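Local coordinates for GTP-binding protein (Thermus thermophilus, PDB 2DBY), which binds GDP and probably acts as a magnesium-dependent ATPase of the YchF/OLA1 subfamily that associates with the ribosome and its large subunit, at residues A[325-330]-A[339-344]; A[100-105]-A[280-285]; A[51-56]-A[288-293]; A[5-10]-A[95-100]; A[164-169]-A[186-191]. One frame throughout, in Å; residues are numbered along the deposited sequence.

Overall arrangement
From the N terminus, contact 4 closes the first loop, setting strand 3-7 of the nucleotide-binding core against the end of helix 91-98. Before it closes, helix 48-57 has opened contact 3, which ends only at residues 288-293, so the two cross. Contact 2 shares Val100 with contact 4 and joins strand 102-108 to the end of helix 270-281; it is nested inside contact 3. Deeper still, contact 5 pairs two helices of the excursion between strands 102-108 and 204-209. Contact 1 follows all the others, within the C-terminal domain, and touches contact 3, where Trp329 packs on Ala52 near the join between domains.

Contact 1: residues A[325-330]-A[339-344]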
# COMPACT_ATOMS: atom_id res chain seq x y z
N GLU A 325 12.63 -9.03 22.51
CA GLU A 325 12.15 -10.40 22.50
C GLU A 325 11.27 -10.46 21.25
O GLU A 325 10.47 -9.55 21.00
CB GLU A 325 11.31 -10.68 23.74
CG GLU A 325 12.01 -10.44 25.08
CD GLU A 325 11.02 -10.28 26.23
OE1 GLU A 325 10.14 -11.15 26.39
OE2 GLU A 325 11.12 -9.29 26.97
N VAL A 326 11.42 -11.52 20.47
CA VAL A 326 10.66 -11.69 19.24
C VAL A 326 10.19 -13.12 19.10
O VAL A 326 10.93 -14.06 19.38
CB VAL A 326 11.54 -11.39 18.00
CG1 VAL A 326 10.71 -11.53 16.72
CG2 VAL A 326 12.16 -10.02 18.12
N ILE A 327 8.94 -13.29 18.66
CA ILE A 327 8.39 -14.61 18.46
C ILE A 327 7.22 -14.49 17.50
O ILE A 327 6.45 -13.54 17.57
CB ILE A 327 7.90 -15.23 19.82
CG1 ILE A 327 7.25 -16.60 19.58
CG2 ILE A 327 6.91 -14.27 20.51
CD1 ILE A 327 6.74 -17.29 20.85
N PRO A 328 7.11 -15.43 16.54
CA PRO A 328 6.03 -15.45 15.55
C PRO A 328 4.71 -15.52 16.32
O PRO A 328 4.60 -16.27 17.29
CB PRO A 328 6.29 -16.72 14.78
CG PRO A 328 7.78 -16.86 14.85
CD PRO A 328 8.12 -16.46 16.25
N TRP A 329 3.71 -14.78 15.88
CA TRP A 329 2.45 -14.76 16.61
C TRP A 329 1.86 -16.15 16.82
O TRP A 329 1.27 -16.42 17.86
CB TRP A 329 1.41 -13.90 15.88
CG TRP A 329 0.89 -14.57 14.64
CD1 TRP A 329 1.49 -14.59 13.41
CD2 TRP A 329 -0.27 -15.39 14.53
NE1 TRP A 329 0.77 -15.37 12.54
CE2 TRP A 329 -0.32 -15.88 13.21
CE3 TRP A 329 -1.29 -15.77 15.43
CZ2 TRP A 329 -1.33 -16.72 12.75
CZ3 TRP A 329 -2.30 -16.62 14.96
CH2 TRP A 329 -2.31 -17.08 13.64
N ASP A 330 2.02 -17.02 15.83
CA ASP A 330 1.44 -18.35 15.92
C ASP A 330 2.11 -19.20 17.00
O ASP A 330 1.46 -20.05 17.61
CB ASP A 330 1.53 -19.07 14.58
CG ASP A 330 2.91 -19.05 13.99
OD1 ASP A 330 3.40 -20.10 13.53
OD2 ASP A 330 3.52 -17.97 13.99
N ALA A 339 5.37 -16.17 29.22
CA ALA A 339 6.08 -17.00 30.20
C ALA A 339 6.18 -18.43 29.65
O ALA A 339 7.23 -19.08 29.74
CB ALA A 339 5.33 -16.98 31.51
N ARG A 340 5.07 -18.92 29.09
CA ARG A 340 5.04 -20.26 28.52
C ARG A 340 5.91 -20.41 27.28
O ARG A 340 6.56 -21.43 27.11
CB ARG A 340 3.60 -20.67 28.23
CG ARG A 340 2.79 -20.92 29.48
CD ARG A 340 2.06 -22.25 29.39
NE ARG A 340 0.71 -22.08 28.89
CZ ARG A 340 -0.06 -23.08 28.47
NH1 ARG A 340 0.39 -24.33 28.50
NH2 ARG A 340 -1.30 -22.83 28.04
N ALA A 341 5.94 -19.39 26.42
CA ALA A 341 6.75 -19.44 25.21
C ALA A 341 8.24 -19.43 25.54
O ALA A 341 9.05 -20.05 24.84
CB ALA A 341 6.42 -18.25 24.30
N LYS A 342 8.60 -18.70 26.59
CA LYS A 342 9.99 -18.63 27.03
C LYS A 342 10.41 -20.03 27.49
O LYS A 342 11.45 -20.56 27.06
CB LYS A 342 10.13 -17.65 28.20
CG LYS A 342 9.95 -16.17 27.84
CD LYS A 342 9.80 -15.32 29.11
CE LYS A 342 9.57 -13.84 28.81
NZ LYS A 342 10.83 -13.18 28.33
N GLU A 343 9.59 -20.64 28.34
CA GLU A 343 9.87 -21.98 28.87
C GLU A 343 10.05 -22.96 27.73
O GLU A 343 10.87 -23.87 27.82
CB GLU A 343 8.72 -22.45 29.79
CG GLU A 343 8.80 -23.91 30.22
CD GLU A 343 8.06 -24.86 29.29
OE1 GLU A 343 8.05 -26.08 29.56
OE2 GLU A 343 7.47 -24.39 28.28
N ARG A 344 9.29 -22.77 26.66
CA ARG A 344 9.37 -23.64 25.49
C ARG A 344 10.60 -23.26 24.65
O ARG A 344 10.96 -23.96 23.71
CB ARG A 344 8.11 -23.49 24.63
CG ARG A 344 6.87 -24.20 25.15
CD ARG A 344 6.79 -25.61 24.60
NE ARG A 344 5.40 -26.00 24.35
CZ ARG A 344 5.02 -26.75 23.32
NH1 ARG A 344 5.92 -27.18 22.45
NH2 ARG A 344 3.73 -27.03 23.14
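Glu325 begins the contact with a salt bridge to Lys342: NZ of the lysine lies 2.9 Å from Glu325 OE1 and donates a hydrogen bond to it. The two side chains meet at a slant, and the ammonium group arrives above the carboxylate, 65° out of its plane. Glu325 turns its beta carbon toward the helix, and its extended chain carries the acid toward the lysine. Lys342 starts from a less direct position on the helix, but a bend in its last torsion (chi4 -74°) swings NZ round to the oxygen. A lysine suits this place because its long, flexible stem lets the charged end reach a buried glutamate; the bridge would probably favour the ionised acid.

Two residues further along, strand alternation turns Ile327 to the same side. With CG1 anti to the backbone N (chi1 177°) and the next torsion also extended, the long branch projects straight out, and CD1 stops 3.6 Å from Ala341 CB. A reaching isoleucine meets the short methyl of alanine, which lets the helix lie near the sheet.

The strand ends at Pro328, the N-cap of helix 329-335. Strand 323-328 is the middle one of an antiparallel sheet, flanked by strands 348-350 and 360-365, and helix 338-343 packs over the face of the strand from which Glu325 and Ile327 project. Leu332 of helix 329-335 touches both Ile327 and Ala341, while Trp346 and Val347 continue the apolar layer beyond the helix.

Contact 2: residues A[100-105]-A[280-285]; sequences VAAIAH and RALDLL. With FMT (formic acid), chain C.
The imidazole of His105 meets a formic acid molecule, probably from the crystallisation liquor, at its edge and near the ring plane. ND1 donates to FMT O1 at 3.0 Å in a nearly straight bond (167°), and the carbon of the formic acid also lies in the plane. A chi1 of -172° turns the ring away from the backbone N and sets it beside Val7 of the adjoining strand and Asp127 and Val131 of helix 124-156.

Strand 102-108 runs parallel to strand 3-7 in the central sheet of the P-loop GTPase core, and helix 270-281 abuts its beginning. The contact between the two segments lies at this other end of the strand, Ala101 just before it. Leu282 brings CD2 to 3.2 Å from Ala101 CB, tighter than usual for two methyl carbons, and to 4.0 Å from Ala102 CB. Ala102 also meets Ala281, their beta carbons 3.9 Å apart. Alanines suit a place where backbones come this near.

Helix 270-281 finishes in a Schellman motif: Asp283 takes positive phi (56°), and its N bonds back to Arg280 O at 2.9 Å. The turn sends the chain into strand 284-290, and Asp283 makes a salt bridge with Arg302.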
# COMPACT_ATOMS: atom_id res chain seq x y z
N VAL A 100 2.37 10.31 -3.40
CA VAL A 100 1.94 9.00 -2.90
C VAL A 100 2.96 7.94 -3.31
O VAL A 100 3.72 8.15 -4.25
CB VAL A 100 0.55 8.60 -3.41
CG1 VAL A 100 -0.49 9.57 -2.81
CG2 VAL A 100 0.51 8.66 -4.94
N ALA A 101 2.94 6.80 -2.62
CA ALA A 101 3.89 5.71 -2.88
C ALA A 101 3.43 4.67 -3.89
O ALA A 101 4.24 3.92 -4.43
CB ALA A 101 4.23 5.02 -1.57
N ALA A 102 2.13 4.61 -4.10
CA ALA A 102 1.53 3.68 -5.06
C ALA A 102 0.28 4.33 -5.62
O ALA A 102 -0.25 5.29 -5.04
CB ALA A 102 1.19 2.31 -4.37
N ILE A 103 -0.19 3.81 -6.76
CA ILE A 103 -1.34 4.35 -7.46
C ILE A 103 -2.39 3.26 -7.66
O ILE A 103 -2.05 2.12 -8.02
CB ILE A 103 -0.90 4.88 -8.86
CG1 ILE A 103 0.10 6.02 -8.68
CG2 ILE A 103 -2.13 5.29 -9.67
CD1 ILE A 103 0.73 6.52 -9.99
N ALA A 104 -3.66 3.58 -7.43
CA ALA A 104 -4.73 2.62 -7.67
C ALA A 104 -5.63 3.36 -8.67
O ALA A 104 -6.18 4.43 -8.37
CB ALA A 104 -5.48 2.30 -6.36
N HIS A 105 -5.77 2.80 -9.86
CA HIS A 105 -6.54 3.44 -10.92
C HIS A 105 -7.87 2.72 -11.08
O HIS A 105 -7.90 1.54 -11.42
CB HIS A 105 -5.72 3.39 -12.24
CG HIS A 105 -6.31 4.19 -13.37
ND1 HIS A 105 -5.57 4.56 -14.47
CD2 HIS A 105 -7.55 4.69 -13.57
CE1 HIS A 105 -6.32 5.27 -15.30
NE2 HIS A 105 -7.54 5.36 -14.77
N ARG A 280 0.33 -4.60 0.08
CA ARG A 280 1.33 -5.28 -0.73
C ARG A 280 2.06 -4.31 -1.65
O ARG A 280 3.28 -4.39 -1.80
CB ARG A 280 0.71 -6.39 -1.59
CG ARG A 280 0.20 -7.61 -0.78
CD ARG A 280 -0.18 -8.76 -1.71
NE ARG A 280 -1.36 -8.47 -2.52
CZ ARG A 280 -2.62 -8.64 -2.09
NH1 ARG A 280 -2.87 -9.10 -0.87
NH2 ARG A 280 -3.62 -8.36 -2.89
N ALA A 281 1.32 -3.40 -2.26
CA ALA A 281 1.92 -2.43 -3.18
C ALA A 281 2.93 -1.56 -2.46
O ALA A 281 3.99 -1.21 -3.02
CB ALA A 281 0.83 -1.55 -3.81
N LEU A 282 2.62 -1.19 -1.22
CA LEU A 282 3.50 -0.34 -0.43
C LEU A 282 4.64 -1.15 0.22
O LEU A 282 5.47 -0.60 0.95
CB LEU A 282 2.70 0.42 0.65
CG LEU A 282 1.68 1.43 0.11
CD1 LEU A 282 0.79 1.99 1.24
CD2 LEU A 282 2.41 2.54 -0.60
N ASP A 283 4.65 -2.46 -0.04
CA ASP A 283 5.65 -3.40 0.49
C ASP A 283 5.71 -3.36 2.01
O ASP A 283 6.78 -3.26 2.61
CB ASP A 283 7.04 -3.07 -0.06
CG ASP A 283 8.01 -4.23 0.08
OD1 ASP A 283 9.23 -3.98 -0.04
OD2 ASP A 283 7.58 -5.39 0.28
N LEU A 284 4.54 -3.47 2.64
CA LEU A 284 4.48 -3.38 4.09
C LEU A 284 4.27 -4.71 4.79
O LEU A 284 3.87 -5.70 4.17
CB LEU A 284 3.33 -2.45 4.47
CG LEU A 284 3.37 -1.08 3.80
CD1 LEU A 284 2.09 -0.33 4.15
CD2 LEU A 284 4.62 -0.32 4.28
N LEU A 285 4.57 -4.73 6.08
CA LEU A 285 4.35 -5.92 6.89
C LEU A 285 3.83 -5.48 8.25
O LEU A 285 4.02 -4.34 8.67
CB LEU A 285 5.63 -6.77 7.02
CG LEU A 285 6.96 -6.21 7.52
CD1 LEU A 285 6.96 -6.18 9.04
CD2 LEU A 285 8.11 -7.10 7.00
C FMT C . -2.43 4.17 -14.22
O1 FMT C . -2.84 3.85 -15.34
O2 FMT C . -1.09 4.24 -13.98

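Contact 3: residues A[51-56]-A[288-293]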
# COMPACT_ATOMS: atom_id res chain seq x y z
N TYR A 51 -7.32 -11.24 17.17
CA TYR A 51 -8.26 -11.92 18.05
C TYR A 51 -7.68 -13.20 18.62
O TYR A 51 -8.00 -13.58 19.75
CB TYR A 51 -9.56 -12.23 17.30
CG TYR A 51 -10.30 -10.95 16.99
CD1 TYR A 51 -10.75 -10.13 18.02
CD2 TYR A 51 -10.43 -10.49 15.68
CE1 TYR A 51 -11.31 -8.88 17.77
CE2 TYR A 51 -10.99 -9.24 15.41
CZ TYR A 51 -11.42 -8.44 16.47
OH TYR A 51 -11.93 -7.18 16.23
N ALA A 52 -6.83 -13.85 17.84
CA ALA A 52 -6.16 -15.07 18.28
C ALA A 52 -5.25 -14.71 19.47
O ALA A 52 -5.23 -15.41 20.48
CB ALA A 52 -5.33 -15.67 17.13
N LEU A 53 -4.50 -13.61 19.34
CA LEU A 53 -3.63 -13.15 20.43
C LEU A 53 -4.45 -12.69 21.62
O LEU A 53 -4.08 -12.91 22.78
CB LEU A 53 -2.75 -12.01 19.94
CG LEU A 53 -1.64 -12.54 19.05
CD1 LEU A 53 -1.02 -11.39 18.25
CD2 LEU A 53 -0.61 -13.26 19.91
N GLN A 54 -5.59 -12.07 21.33
CA GLN A 54 -6.47 -11.59 22.37
C GLN A 54 -6.95 -12.76 23.23
O GLN A 54 -6.99 -12.63 24.44
CB GLN A 54 -7.67 -10.86 21.76
CG GLN A 54 -8.77 -10.51 22.77
CD GLN A 54 -9.99 -9.89 22.10
OE1 GLN A 54 -10.68 -10.55 21.34
NE2 GLN A 54 -10.24 -8.62 22.38
N ARG A 55 -7.31 -13.89 22.63
CA ARG A 55 -7.78 -15.02 23.44
C ARG A 55 -6.62 -15.55 24.28
O ARG A 55 -6.80 -15.94 25.45
CB ARG A 55 -8.34 -16.16 22.58
CG ARG A 55 -8.66 -17.41 23.41
CD ARG A 55 -8.77 -18.69 22.60
NE ARG A 55 -7.51 -19.12 21.98
CZ ARG A 55 -6.50 -19.71 22.61
NH1 ARG A 55 -6.56 -19.95 23.92
NH2 ARG A 55 -5.43 -20.08 21.91
N THR A 56 -5.42 -15.57 23.71
CA THR A 56 -4.25 -16.05 24.42
C THR A 56 -3.97 -15.25 25.69
O THR A 56 -3.57 -15.81 26.71
CB THR A 56 -3.00 -16.00 23.52
OG1 THR A 56 -3.15 -16.92 22.43
CG2 THR A 56 -1.73 -16.35 24.31
N PHE A 288 3.27 -7.24 15.83
CA PHE A 288 2.35 -7.01 16.93
C PHE A 288 3.01 -6.76 18.28
O PHE A 288 4.15 -7.14 18.48
CB PHE A 288 1.45 -8.25 17.17
CG PHE A 288 0.69 -8.72 15.96
CD1 PHE A 288 1.20 -9.70 15.13
CD2 PHE A 288 -0.55 -8.16 15.66
CE1 PHE A 288 0.48 -10.14 14.00
CE2 PHE A 288 -1.28 -8.58 14.53
CZ PHE A 288 -0.75 -9.58 13.70
N THR A 289 2.28 -6.11 19.17
CA THR A 289 2.71 -6.01 20.56
C THR A 289 1.51 -6.69 21.23
O THR A 289 0.35 -6.43 20.87
CB THR A 289 2.94 -4.56 21.06
OG1 THR A 289 1.82 -3.72 20.78
CG2 THR A 289 4.19 -4.02 20.41
N ALA A 290 1.76 -7.57 22.18
CA ALA A 290 0.66 -8.31 22.78
C ALA A 290 0.89 -8.62 24.25
O ALA A 290 1.99 -9.02 24.64
CB ALA A 290 0.42 -9.60 22.01
N GLY A 291 -0.16 -8.44 25.03
CA GLY A 291 -0.11 -8.68 26.46
C GLY A 291 -1.49 -8.53 27.05
O GLY A 291 -2.46 -8.24 26.35
N GLU A 292 -1.60 -8.70 28.36
CA GLU A 292 -2.90 -8.61 29.02
C GLU A 292 -3.59 -7.26 28.86
O GLU A 292 -4.82 -7.19 28.89
CB GLU A 292 -2.77 -8.91 30.51
CG GLU A 292 -3.97 -9.65 31.07
CD GLU A 292 -3.98 -9.74 32.59
OE1 GLU A 292 -2.90 -9.99 33.18
OE2 GLU A 292 -5.07 -9.56 33.19
N LYS A 293 -2.82 -6.20 28.70
CA LYS A 293 -3.44 -4.89 28.57
C LYS A 293 -3.90 -4.51 27.17
O LYS A 293 -4.84 -3.73 27.02
CB LYS A 293 -2.50 -3.80 29.08
CG LYS A 293 -1.03 -4.13 28.93
CD LYS A 293 -0.67 -4.55 27.51
CE LYS A 293 0.59 -5.38 27.52
NZ LYS A 293 0.46 -6.50 28.49
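Leu53 lays its CD1 methyl over one face of the Phe288 ring in a CH-pi contact. The methyl is 4.2 Å from the ring centroid and 22° off the ring normal, displaced toward the rim where the ring joins its own side chain; the nearest ring atom to CD1 is Phe288 CG, at 3.9 Å. The two side chains cross at a slant, and of the leucine it is CD1 that meets the ring.

The other branch of the fork serves a second partner. Leu53 CD2 comes to 4.3 Å from Ala290 CB, a looser apolar contact. Swung to the side of its backbone N, away from the carbonyl carbon (chi1 -75°), the leucine spreads its two methyls along the strand, one above Phe288 and one near Ala290. These strand residues are two apart and therefore point to the same side. A branched leucine can bridge the pair from one helical position: the phenyl offers a broad face to one methyl, and the small alanine leaves room for the other.

All three residues are buried. Val295 of the adjoining strand and Val333 of helix 329-335 also touch Leu53, and Leu50 and Arg49 of helix 48-57 reach Phe288.

Here a helix of the nucleotide-binding domain lies against the first strand of the C-terminal domain. Strand 284-290 forms a hairpin with strand 295-301, and Phe288 also bonds through its backbone to Asp360 and Ile362, consistent with the ubiquitin-like beta-grasp fold of a TGS domain.

Contact 4: residues A[5-10]-A[95-100]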
# COMPACT_ATOMS: atom_id res chain seq x y z
N GLY A 5 -2.52 6.39 -3.86
CA GLY A 5 -3.29 7.46 -4.48
C GLY A 5 -4.30 6.85 -5.44
O GLY A 5 -3.92 6.11 -6.34
N ILE A 6 -5.59 7.14 -5.23
CA ILE A 6 -6.65 6.62 -6.09
C ILE A 6 -6.94 7.61 -7.20
O ILE A 6 -7.28 8.78 -6.94
CB ILE A 6 -7.96 6.35 -5.29
CG1 ILE A 6 -7.65 5.37 -4.15
CG2 ILE A 6 -9.05 5.77 -6.25
CD1 ILE A 6 -8.86 4.86 -3.41
N VAL A 7 -6.82 7.15 -8.45
CA VAL A 7 -7.07 8.03 -9.58
C VAL A 7 -8.17 7.49 -10.46
O VAL A 7 -8.49 6.30 -10.41
CB VAL A 7 -5.79 8.23 -10.45
CG1 VAL A 7 -4.64 8.66 -9.58
CG2 VAL A 7 -5.45 6.99 -11.18
N GLY A 8 -8.78 8.37 -11.24
CA GLY A 8 -9.83 7.89 -12.12
C GLY A 8 -10.27 8.98 -13.08
O GLY A 8 -10.29 10.16 -12.71
N LEU A 9 -10.58 8.62 -14.32
CA LEU A 9 -11.06 9.63 -15.25
C LEU A 9 -12.54 9.77 -14.89
O LEU A 9 -13.04 9.10 -13.99
CB LEU A 9 -10.85 9.15 -16.69
CG LEU A 9 -9.37 8.94 -17.08
CD1 LEU A 9 -9.25 8.76 -18.59
CD2 LEU A 9 -8.52 10.10 -16.60
N PRO A 10 -13.27 10.68 -15.56
CA PRO A 10 -14.69 10.85 -15.23
C PRO A 10 -15.64 9.67 -15.32
O PRO A 10 -15.56 8.81 -16.21
CB PRO A 10 -15.12 11.97 -16.18
CG PRO A 10 -13.88 12.83 -16.22
CD PRO A 10 -12.77 11.80 -16.38
N ALA A 95 1.54 16.79 -9.42
CA ALA A 95 2.07 17.16 -8.11
C ALA A 95 1.51 16.25 -7.03
O ALA A 95 2.22 15.87 -6.10
CB ALA A 95 1.74 18.60 -7.79
N HIS A 96 0.23 15.93 -7.15
CA HIS A 96 -0.43 15.05 -6.17
C HIS A 96 0.09 13.63 -6.28
O HIS A 96 0.34 12.98 -5.26
CB HIS A 96 -1.95 15.10 -6.34
CG HIS A 96 -2.55 16.42 -5.94
ND1 HIS A 96 -3.73 16.89 -6.47
CD2 HIS A 96 -2.12 17.36 -5.07
CE1 HIS A 96 -4.01 18.07 -5.94
NE2 HIS A 96 -3.05 18.38 -5.09
N ILE A 97 0.27 13.14 -7.51
CA ILE A 97 0.80 11.78 -7.74
C ILE A 97 2.21 11.64 -7.13
O ILE A 97 2.58 10.58 -6.60
CB ILE A 97 0.89 11.45 -9.26
CG1 ILE A 97 -0.50 11.16 -9.80
CG2 ILE A 97 1.79 10.21 -9.50
CD1 ILE A 97 -1.04 9.84 -9.33
N ARG A 98 3.00 12.71 -7.23
CA ARG A 98 4.34 12.66 -6.68
C ARG A 98 4.35 12.37 -5.19
O ARG A 98 5.30 11.78 -4.69
CB ARG A 98 5.09 13.98 -6.94
CG ARG A 98 5.37 14.21 -8.42
CD ARG A 98 6.15 15.50 -8.69
NE ARG A 98 6.39 15.65 -10.13
CZ ARG A 98 7.13 14.81 -10.86
NH1 ARG A 98 7.70 13.76 -10.27
NH2 ARG A 98 7.29 15.00 -12.17
N GLU A 99 3.30 12.79 -4.49
CA GLU A 99 3.23 12.60 -3.04
C GLU A 99 2.74 11.24 -2.52
O GLU A 99 2.67 11.04 -1.30
CB GLU A 99 2.34 13.68 -2.40
CG GLU A 99 2.73 15.11 -2.70
CD GLU A 99 1.70 16.09 -2.17
OE1 GLU A 99 0.49 15.95 -2.49
OE2 GLU A 99 2.09 17.02 -1.43
N VAL A 100 2.37 10.31 -3.40
CA VAL A 100 1.94 9.00 -2.90
C VAL A 100 2.96 7.94 -3.31
O VAL A 100 3.72 8.15 -4.25
CB VAL A 100 0.55 8.60 -3.41
CG1 VAL A 100 -0.49 9.57 -2.81
CG2 VAL A 100 0.51 8.66 -4.94
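Strand 3-7 is the first strand of the GTPase core, leading into the P-loop, and helix 91-98 packs against one face of it. Val7 and Ile97 carry the apolar contact: Val7 CG1 and Ile97 CD1 stand 3.8 Å apart, and the two side chains cross at about a right angle. Ile97 does not aim its beta carbon straight at the strand. Successive bends (chi1 -75°, chi2 -72°) fold its long branch round to bring CD1 to the valine.

Two residues before Val7, in the middle of the strand, Val100 closes on the backbone of Gly5. Val100 CB is 3.8 Å from Gly5 N, and CG1 is 3.9 Å from Gly5 CA; a beta carbon at Gly5 would point at Val100 and run into its CG2. The glycine bonds through its backbone to Ala102 and Ala104, and Val100 is tied back to the helix by its N to Ile97 O, 3.2 Å. Ile103 touches both Val7 and Ile97.

Beyond Val7, Leu9 and Pro10 of the following loop touch GDP. Strand 3-7, that loop and helix 14-25 form the strand-loop-helix of P-loop NTPases, and helix 91-98 covers the strand in the fold's alpha/beta layering.

Contact 5: residues A[164-169]-A[186-191]; sequences LEAAEG and SEAVAR
This is a close helix-to-helix contact between helix 161-175 and the first turn of helix 187-195, in the helical excursion that leaves the GTPase core between strands 102-108 and 204-209. Its closeness rests on alanine: the CA atoms of Ala166 and Val189 are 4.8 Å apart, which leaves room for little more than a methyl.

Ala166 is the residue that presses in. Its CB rests on the backbone of the other helix, 3.5 Å from Ala188 O and 3.6 Å from Val189 CA. Side chains complete the seat: Ala188 CB lies 4.0 Å from Ala166 CB, and Val189 CG2 approaches the same methyl to 3.9 Å. A chi1 of 167° in Val189 puts CG2 beside its own backbone N, where it brushes the alanine. Ala188 suits its position for the same reason as Ala166, since a small residue lets the main chains draw together, while the beta-branched valine fills the flank.

The receiving turn is fixed by its own N-cap. Ser186 OG accepts from Val189 N at 3.1 Å, nearly in line (168°), satisfying the amide of Val189, one of the residues on which Ala166 packs.

Neighbours extend the packing. Phe192 of helix 187-195 touches Ala166, and Ala167, pointing away, meets Leu147 of helix 124-156, which Leu164 also contacts. Helix 161-175 thus lies between two helices. Such antiparallel hairpin helices, part of them predicted as coiled coil, with a short helix packed alongside, are the mark of the helical domain that YchF proteins insert into their G domain.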
# COMPACT_ATOMS: atom_id res chain seq x y z
N LEU A 164 23.84 7.24 -13.85
CA LEU A 164 23.76 7.70 -15.24
C LEU A 164 23.43 6.51 -16.16
O LEU A 164 22.59 6.64 -17.06
CB LEU A 164 25.10 8.34 -15.68
CG LEU A 164 25.20 8.72 -17.16
CD1 LEU A 164 24.20 9.84 -17.50
CD2 LEU A 164 26.63 9.17 -17.46
N GLU A 165 24.10 5.38 -15.96
CA GLU A 165 23.86 4.22 -16.83
C GLU A 165 22.46 3.64 -16.64
O GLU A 165 21.81 3.20 -17.61
CB GLU A 165 24.94 3.17 -16.61
CG GLU A 165 26.36 3.73 -16.88
CD GLU A 165 26.44 4.51 -18.18
OE1 GLU A 165 26.33 5.76 -18.14
OE2 GLU A 165 26.58 3.89 -19.26
N ALA A 166 21.96 3.69 -15.41
CA ALA A 166 20.60 3.23 -15.15
C ALA A 166 19.62 4.16 -15.89
O ALA A 166 18.65 3.72 -16.51
CB ALA A 166 20.32 3.26 -13.65
N ALA A 167 19.87 5.46 -15.78
CA ALA A 167 19.02 6.45 -16.44
C ALA A 167 19.01 6.23 -17.97
O ALA A 167 17.96 6.36 -18.61
CB ALA A 167 19.50 7.87 -16.10
N GLU A 168 20.16 5.89 -18.55
CA GLU A 168 20.24 5.65 -20.01
C GLU A 168 19.29 4.51 -20.38
O GLU A 168 18.59 4.58 -21.39
CB GLU A 168 21.67 5.22 -20.42
CG GLU A 168 22.82 6.22 -20.22
CD GLU A 168 22.88 7.31 -21.29
OE1 GLU A 168 23.89 8.06 -21.31
OE2 GLU A 168 21.93 7.41 -22.09
N GLY A 169 19.28 3.47 -19.55
CA GLY A 169 18.44 2.31 -19.83
C GLY A 169 16.97 2.63 -19.67
O GLY A 169 16.16 2.27 -20.51
N SER A 186 18.07 -3.97 -10.92
CA SER A 186 19.52 -4.03 -10.90
C SER A 186 19.95 -3.05 -9.83
O SER A 186 19.17 -2.17 -9.44
CB SER A 186 20.11 -3.60 -12.26
OG SER A 186 20.16 -2.19 -12.38
N GLU A 187 21.17 -3.18 -9.34
CA GLU A 187 21.66 -2.28 -8.31
C GLU A 187 21.68 -0.83 -8.79
O GLU A 187 21.30 0.08 -8.06
CB GLU A 187 23.07 -2.68 -7.86
CG GLU A 187 23.59 -1.86 -6.69
CD GLU A 187 25.00 -2.25 -6.27
OE1 GLU A 187 25.22 -3.44 -5.92
OE2 GLU A 187 25.89 -1.36 -6.28
N ALA A 188 22.13 -0.62 -10.02
CA ALA A 188 22.19 0.75 -10.55
C ALA A 188 20.80 1.38 -10.66
O ALA A 188 20.61 2.53 -10.27
CB ALA A 188 22.89 0.77 -11.90
N VAL A 189 19.84 0.63 -11.18
CA VAL A 189 18.48 1.16 -11.32
C VAL A 189 17.89 1.46 -9.93
O VAL A 189 17.22 2.47 -9.72
CB VAL A 189 17.60 0.14 -12.10
CG1 VAL A 189 16.10 0.52 -11.99
CG2 VAL A 189 18.04 0.14 -13.58
N ALA A 190 18.16 0.60 -8.97
CA ALA A 190 17.64 0.84 -7.63
C ALA A 190 18.20 2.14 -7.04
O ALA A 190 17.47 2.90 -6.41
CB ALA A 190 17.98 -0.33 -6.73
N ARG A 191 19.50 2.39 -7.24
CA ARG A 191 20.09 3.62 -6.69
C ARG A 191 19.51 4.85 -7.39
O ARG A 191 19.24 5.87 -6.78
CB ARG A 191 21.61 3.62 -6.88
CG ARG A 191 22.33 2.60 -6.01
CD ARG A 191 23.83 2.68 -6.25
NE ARG A 191 24.35 4.03 -6.00
CZ ARG A 191 25.56 4.43 -6.35
NH1 ARG A 191 26.38 3.60 -6.98
NH2 ARG A 191 25.97 5.66 -6.09